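Local coordinates for protein Polyphosphate:AMP phosphotransferase (Meiothermus ruber H328, PDB 5O6M) that uses inorganic polyphosphate as phosphate donor to convert AMP to ADP and ADP to ATP, and also accepts other nucleoside mono- and diphosphates, at residues Q143-Y146 with R147-R150; A37-N40 with R41-E44. The protein carries 1 engineered substitution. All blocks are in the same frame, centred on the assembly; numbering follows the deposited sequence.

Interaction 1 of 2, residues Q143-Y146 with R147-R150; sequences QKRY and RHIR
One face of the H148 imidazole is laid on the backbone of K144: the carbonyl O of K144 sits 3.2 Å above the ring plane, over its centre, and N of R145 lies over the same face, nearer the rim. O of Y146 lies 3.7 Å above one face of the R150 guanidinium, but toward its rim, while CB of Y146 comes within 3.9 Å of NH1 of R150. At the edge of the Y146 ring, in its plane, is OE1 of Q143. A bend at chi3 (-57°) folds the R150 chain back to this position, from which NH1 forms a salt bridge with E216 of helix 203-217. These are i to i+3 and i to i+4 contacts along helix 145-158. The bond from N of H148 to O of K144 is weak, whereas N of I149 reaches O of R145 at 2.9 Å. CG of R145 passes 3.8 Å from ND1 of H148, and the guanidinium and imidazole planes stand 42° apart. ND1 of H148 bonds to the hydroxyl of Y103 and NE2 to D158 of the second subunit, whose E159 takes the R145 guanidinium in a salt bridge. NH1 of R145 also bonds to O of D127, a residue of the ATP pocket, which places R145 in the shell behind that pocket.

Interaction 2 of 2, residues A37-N40 with R41-E44; sequences AVLN and RRLE
This is a contact of i to i+3 and i to i+4 neighbours inside the long helix 29-53, within the P-loop-type kinase domain of the PPK2 family, and two successive turns are joined chiefly through the backbone. N of L43 meets O of L39 at 2.9 Å, and N of E44 meets O of N40 at the same distance; the bond from N of R41 to O of A37 is longer, 3.3 Å. Side chains then add to each turn. CD2 of L39 lies 3.2 Å from NH1 of R42, where the arginine chain, bent at chi3 (-76°), brings its guanidinium obliquely against the leucine methyl. On another flank of the helix the N40 amide and the E44 carboxylate stand almost perpendicular, 82° apart, with OD1 of N40 only 3.1 Å from OE1 of E44. These are two acceptors and make no hydrogen bond; with the carboxylate charged, their approach is probably unfavourable. CG of E44 also rests 3.4 Å from O of N40; replacing E44 by alanine removes CG and the carboxylate, and is likely to leave the N40 carbonyl less covered on that flank. ND2 of N40 is held elsewhere, by O of D79. The buried side of the turn faces helix 232-249: L39 packs on W237, L43 on L243 and L247, and R42 lies on V244 while its NH2 forms a salt bridge with E248.

How the interactions relate
Interactions 1 and 2 show how the same helical repeat serves different surroundings. Their centres are 35 Å apart, on opposite sides of the chain's centre, and they share no secondary-structure element. Both are partly buried, but of the seven touching residues of interaction 1 four are buried and none exposed, whereas 37-44 buries just its two leucines and leaves three residues exposed. Aromatic and charged groups dominate interaction 1, where helix 145-158 meets a second subunit and the R145 side chain comes to about 7 Å from the bound ATP. Interaction 2 touches no other chain: aliphatic groups and an arginine join its helix to helix 232-249, with polar groups on its other flank.

Interaction 1 of 2, residues Q143-Y146 with R147-R150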
ATOM      1  N   GLN D 143       6.362  -3.472  27.432  1.00 50.93           N
ATOM      2  CA  GLN D 143       5.373  -3.623  28.493  1.00 53.12           C
ATOM      3  C   GLN D 143       4.135  -2.778  28.221  1.00 52.16           C
ATOM      4  O   GLN D 143       3.023  -3.166  28.598  1.00 49.05           O
ATOM      5  CB  GLN D 143       5.993  -3.256  29.844  1.00 55.32           C
ATOM      6  CG  GLN D 143       4.992  -2.855  30.926  1.00 68.14           C
ATOM      7  CD  GLN D 143       4.113  -4.009  31.389  1.00 76.90           C
ATOM      8  OE1 GLN D 143       4.359  -5.169  31.051  1.00 73.52           O
ATOM      9  NE2 GLN D 143       3.082  -3.692  32.168  1.00 72.31           N
ATOM     10  N   LYS D 144       4.303  -1.629  27.561  1.00 52.98           N
ATOM     11  CA  LYS D 144       3.154  -0.791  27.250  1.00 50.01           C
ATOM     12  C   LYS D 144       2.297  -1.381  26.141  1.00 53.01           C
ATOM     13  O   LYS D 144       1.170  -0.919  25.928  1.00 46.39           O
ATOM     14  CB  LYS D 144       3.598   0.617  26.859  1.00 55.00           C
ATOM     15  CG  LYS D 144       4.557   1.250  27.845  1.00 68.17           C
ATOM     16  CD  LYS D 144       4.185   2.705  28.060  1.00 60.79           C
ATOM     17  CE  LYS D 144       5.236   3.465  28.838  1.00 70.49           C
ATOM     18  NZ  LYS D 144       6.468   3.614  28.024  1.00 78.88           N
ATOM     19  N   ARG D 145       2.811  -2.375  25.419  1.00 52.75           N
ATOM     20  CA  ARG D 145       2.133  -2.868  24.231  1.00 50.23           C
ATOM     21  C   ARG D 145       0.932  -3.750  24.545  1.00 40.44           C
ATOM     22  O   ARG D 145       0.039  -3.863  23.703  1.00 48.36           O
ATOM     23  CB  ARG D 145       3.133  -3.613  23.348  1.00 48.90           C
ATOM     24  CG  ARG D 145       4.191  -2.672  22.789  1.00 52.06           C
ATOM     25  CD  ARG D 145       5.242  -3.377  21.962  1.00 52.78           C
ATOM     26  NE  ARG D 145       6.139  -2.402  21.344  1.00 55.25           N
ATOM     27  CZ  ARG D 145       7.131  -2.714  20.518  1.00 49.82           C
ATOM     28  NH1 ARG D 145       7.361  -3.983  20.207  1.00 49.80           N
ATOM     29  NH2 ARG D 145       7.892  -1.757  20.002  1.00 46.44           N
ATOM     30  N   TYR D 146       0.868  -4.361  25.732  1.00 50.95           N
ATOM     31  CA  TYR D 146      -0.334  -5.114  26.088  1.00 45.69           C
ATOM     32  C   TYR D 146      -1.548  -4.201  26.076  1.00 53.59           C
ATOM     33  O   TYR D 146      -2.622  -4.577  25.591  1.00 54.87           O
ATOM     34  CB  TYR D 146      -0.170  -5.763  27.462  1.00 45.61           C
ATOM     35  CG  TYR D 146       1.020  -6.690  27.567  1.00 57.69           C
ATOM     36  CD1 TYR D 146       1.059  -7.887  26.861  1.00 43.81           C
ATOM     37  CD2 TYR D 146       2.112  -6.362  28.363  1.00 48.43           C
ATOM     38  CE1 TYR D 146       2.148  -8.732  26.953  1.00 55.06           C
ATOM     39  CE2 TYR D 146       3.205  -7.200  28.460  1.00 46.56           C
ATOM     40  CZ  TYR D 146       3.219  -8.383  27.754  1.00 58.50           C
ATOM     41  OH  TYR D 146       4.307  -9.219  27.852  1.00 60.54           O
ATOM     42  N   ARG D 147      -1.386  -2.982  26.590  1.00 45.95           N
ATOM     43  CA  ARG D 147      -2.463  -2.003  26.552  1.00 50.94           C
ATOM     44  C   ARG D 147      -2.802  -1.616  25.120  1.00 52.92           C
ATOM     45  O   ARG D 147      -3.972  -1.650  24.717  1.00 47.67           O
ATOM     46  CB  ARG D 147      -2.055  -0.768  27.355  1.00 52.19           C
ATOM     47  CG  ARG D 147      -2.916   0.443  27.089  1.00 58.92           C
ATOM     48  CD  ARG D 147      -3.722   0.849  28.290  1.00 58.67           C
ATOM     49  NE  ARG D 147      -4.061   2.264  28.217  1.00 66.51           N
ATOM     50  CZ  ARG D 147      -5.025   2.839  28.926  1.00 77.04           C
ATOM     51  NH1 ARG D 147      -5.268   4.134  28.784  1.00 69.98           N
ATOM     52  NH2 ARG D 147      -5.757   2.113  29.765  1.00 73.27           N
ATOM     53  N   HIS D 148      -1.783  -1.259  24.332  1.00 45.33           N
ATOM     54  CA  HIS D 148      -1.984  -0.925  22.926  1.00 46.36           C
ATOM     55  C   HIS D 148      -2.838  -1.973  22.225  1.00 44.72           C
ATOM     56  O   HIS D 148      -3.757  -1.644  21.467  1.00 47.40           O
ATOM     57  CB  HIS D 148      -0.634  -0.810  22.217  1.00 42.28           C
ATOM     58  CG  HIS D 148       0.303   0.173  22.841  1.00 53.20           C
ATOM     59  ND1 HIS D 148       1.649   0.202  22.545  1.00 54.41           N
ATOM     60  CD2 HIS D 148       0.090   1.170  23.731  1.00 45.85           C
ATOM     61  CE1 HIS D 148       2.226   1.172  23.233  1.00 44.25           C
ATOM     62  NE2 HIS D 148       1.303   1.773  23.961  1.00 45.94           N
ATOM     63  N   ILE D 149      -2.527  -3.247  22.457  1.00 44.77           N
ATOM     64  CA  ILE D 149      -3.175  -4.329  21.723  1.00 46.96           C
ATOM     65  C   ILE D 149      -4.625  -4.494  22.160  1.00 47.91           C
ATOM     66  O   ILE D 149      -5.525  -4.640  21.323  1.00 46.75           O
ATOM     67  CB  ILE D 149      -2.374  -5.630  21.889  1.00 40.77           C
ATOM     68  CG1 ILE D 149      -1.020  -5.495  21.188  1.00 45.40           C
ATOM     69  CG2 ILE D 149      -3.168  -6.829  21.374  1.00 41.71           C
ATOM     70  CD1 ILE D 149      -0.117  -6.698  21.340  1.00 50.98           C
ATOM     71  N   ARG D 150      -4.877  -4.477  23.470  1.00 40.91           N
ATOM     72  CA  ARG D 150      -6.258  -4.548  23.944  1.00 46.48           C
ATOM     73  C   ARG D 150      -7.106  -3.455  23.311  1.00 54.38           C
ATOM     74  O   ARG D 150      -8.238  -3.705  22.882  1.00 55.42           O
ATOM     75  CB  ARG D 150      -6.312  -4.444  25.469  1.00 45.04           C
ATOM     76  CG  ARG D 150      -5.923  -5.715  26.208  1.00 46.13           C
ATOM     77  CD  ARG D 150      -6.281  -5.606  27.686  1.00 41.31           C
ATOM     78  NE  ARG D 150      -5.658  -4.445  28.311  1.00 41.91           N
ATOM     79  CZ  ARG D 150      -4.477  -4.466  28.919  1.00 49.23           C
ATOM     80  NH1 ARG D 150      -3.781  -5.595  28.991  1.00 47.42           N
ATOM     81  NH2 ARG D 150      -3.992  -3.357  29.460  1.00 45.26           N
TER

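Interaction 2 of 2, residues A37-N40 with R41-E44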
ATOM      1  N   ALA D  37     -14.521 -33.337   8.404  1.00 68.15           N
ATOM      2  CA  ALA D  37     -15.056 -33.196   7.053  1.00 69.97           C
ATOM      3  C   ALA D  37     -16.424 -32.524   7.065  1.00 64.93           C
ATOM      4  O   ALA D  37     -16.732 -31.712   6.185  1.00 63.80           O
ATOM      5  CB  ALA D  37     -15.137 -34.564   6.375  1.00 65.12           C
ATOM      6  N   VAL D  38     -17.262 -32.855   8.051  1.00 67.39           N
ATOM      7  CA  VAL D  38     -18.574 -32.221   8.157  1.00 66.20           C
ATOM      8  C   VAL D  38     -18.430 -30.735   8.468  1.00 61.71           C
ATOM      9  O   VAL D  38     -19.120 -29.892   7.881  1.00 59.37           O
ATOM     10  CB  VAL D  38     -19.429 -32.946   9.214  1.00 60.15           C
ATOM     11  CG1 VAL D  38     -20.718 -32.180   9.472  1.00 55.66           C
ATOM     12  CG2 VAL D  38     -19.723 -34.371   8.771  1.00 66.71           C
ATOM     13  N   LEU D  39     -17.547 -30.392   9.406  1.00 57.08           N
ATOM     14  CA  LEU D  39     -17.339 -28.989   9.748  1.00 63.01           C
ATOM     15  C   LEU D  39     -16.738 -28.228   8.576  1.00 62.67           C
ATOM     16  O   LEU D  39     -17.097 -27.071   8.328  1.00 57.14           O
ATOM     17  CB  LEU D  39     -16.439 -28.876  10.979  1.00 64.14           C
ATOM     18  CG  LEU D  39     -17.054 -29.241  12.329  1.00 60.09           C
ATOM     19  CD1 LEU D  39     -15.959 -29.413  13.378  1.00 64.40           C
ATOM     20  CD2 LEU D  39     -18.063 -28.189  12.766  1.00 56.96           C
ATOM     21  N   ASN D  40     -15.826 -28.869   7.840  1.00 68.97           N
ATOM     22  CA  ASN D  40     -15.191 -28.219   6.700  1.00 58.37           C
ATOM     23  C   ASN D  40     -16.222 -27.751   5.681  1.00 62.45           C
ATOM     24  O   ASN D  40     -16.129 -26.631   5.165  1.00 62.37           O
ATOM     25  CB  ASN D  40     -14.190 -29.173   6.050  1.00 56.48           C
ATOM     26  CG  ASN D  40     -13.392 -28.512   4.943  1.00 68.83           C
ATOM     27  OD1 ASN D  40     -13.702 -28.679   3.762  1.00 64.34           O
ATOM     28  ND2 ASN D  40     -12.364 -27.752   5.317  1.00 57.14           N
ATOM     29  N   ARG D  41     -17.219 -28.587   5.385  1.00 65.81           N
ATOM     30  CA  ARG D  41     -18.179 -28.226   4.347  1.00 64.32           C
ATOM     31  C   ARG D  41     -19.092 -27.095   4.804  1.00 59.93           C
ATOM     32  O   ARG D  41     -19.414 -26.196   4.017  1.00 69.11           O
ATOM     33  CB  ARG D  41     -18.983 -29.455   3.929  1.00 71.20           C
ATOM     34  CG  ARG D  41     -18.120 -30.518   3.270  1.00 79.12           C
ATOM     35  CD  ARG D  41     -18.910 -31.759   2.895  1.00102.56           C
ATOM     36  NE  ARG D  41     -18.035 -32.795   2.352  1.00112.55           N
ATOM     37  CZ  ARG D  41     -18.428 -34.026   2.045  1.00123.72           C
ATOM     38  NH1 ARG D  41     -19.692 -34.384   2.225  1.00135.63           N
ATOM     39  NH2 ARG D  41     -17.557 -34.901   1.557  1.00115.96           N
ATOM     40  N   ARG D  42     -19.519 -27.109   6.068  1.00 66.18           N
ATOM     41  CA  ARG D  42     -20.243 -25.954   6.587  1.00 66.65           C
ATOM     42  C   ARG D  42     -19.382 -24.699   6.510  1.00 56.22           C
ATOM     43  O   ARG D  42     -19.868 -23.622   6.148  1.00 54.66           O
ATOM     44  CB  ARG D  42     -20.702 -26.200   8.025  1.00 63.32           C
ATOM     45  CG  ARG D  42     -21.741 -27.295   8.193  1.00 70.90           C
ATOM     46  CD  ARG D  42     -22.499 -27.077   9.490  1.00 73.00           C
ATOM     47  NE  ARG D  42     -21.719 -27.462  10.660  1.00 75.38           N
ATOM     48  CZ  ARG D  42     -21.840 -26.890  11.853  1.00 77.15           C
ATOM     49  NH1 ARG D  42     -21.090 -27.300  12.867  1.00 76.29           N
ATOM     50  NH2 ARG D  42     -22.703 -25.896  12.030  1.00 70.63           N
ATOM     51  N   LEU D  43     -18.099 -24.819   6.859  1.00 54.44           N
ATOM     52  CA  LEU D  43     -17.185 -23.688   6.747  1.00 56.47           C
ATOM     53  C   LEU D  43     -17.195 -23.125   5.331  1.00 61.26           C
ATOM     54  O   LEU D  43     -17.334 -21.913   5.132  1.00 62.76           O
ATOM     55  CB  LEU D  43     -15.775 -24.119   7.152  1.00 58.08           C
ATOM     56  CG  LEU D  43     -14.663 -23.087   6.989  1.00 53.84           C
ATOM     57  CD1 LEU D  43     -14.967 -21.853   7.811  1.00 59.82           C
ATOM     58  CD2 LEU D  43     -13.326 -23.689   7.398  1.00 53.41           C
ATOM     59  N   GLU D  44     -17.055 -24.001   4.332  1.00 53.73           N
ATOM     60  CA  GLU D  44     -17.107 -23.553   2.944  1.00 64.61           C
ATOM     61  C   GLU D  44     -18.388 -22.775   2.677  1.00 56.58           C
ATOM     62  O   GLU D  44     -18.361 -21.676   2.114  1.00 58.74           O
ATOM     63  CB  GLU D  44     -17.005 -24.750   1.992  1.00 61.55           C
ATOM     64  CG  GLU D  44     -15.650 -25.446   1.973  1.00 63.84           C
ATOM     65  CD  GLU D  44     -15.634 -26.683   1.082  1.00 71.95           C
ATOM     66  OE1 GLU D  44     -14.630 -27.430   1.118  1.00 55.98           O
ATOM     67  OE2 GLU D  44     -16.622 -26.908   0.346  1.00 60.27           O
TER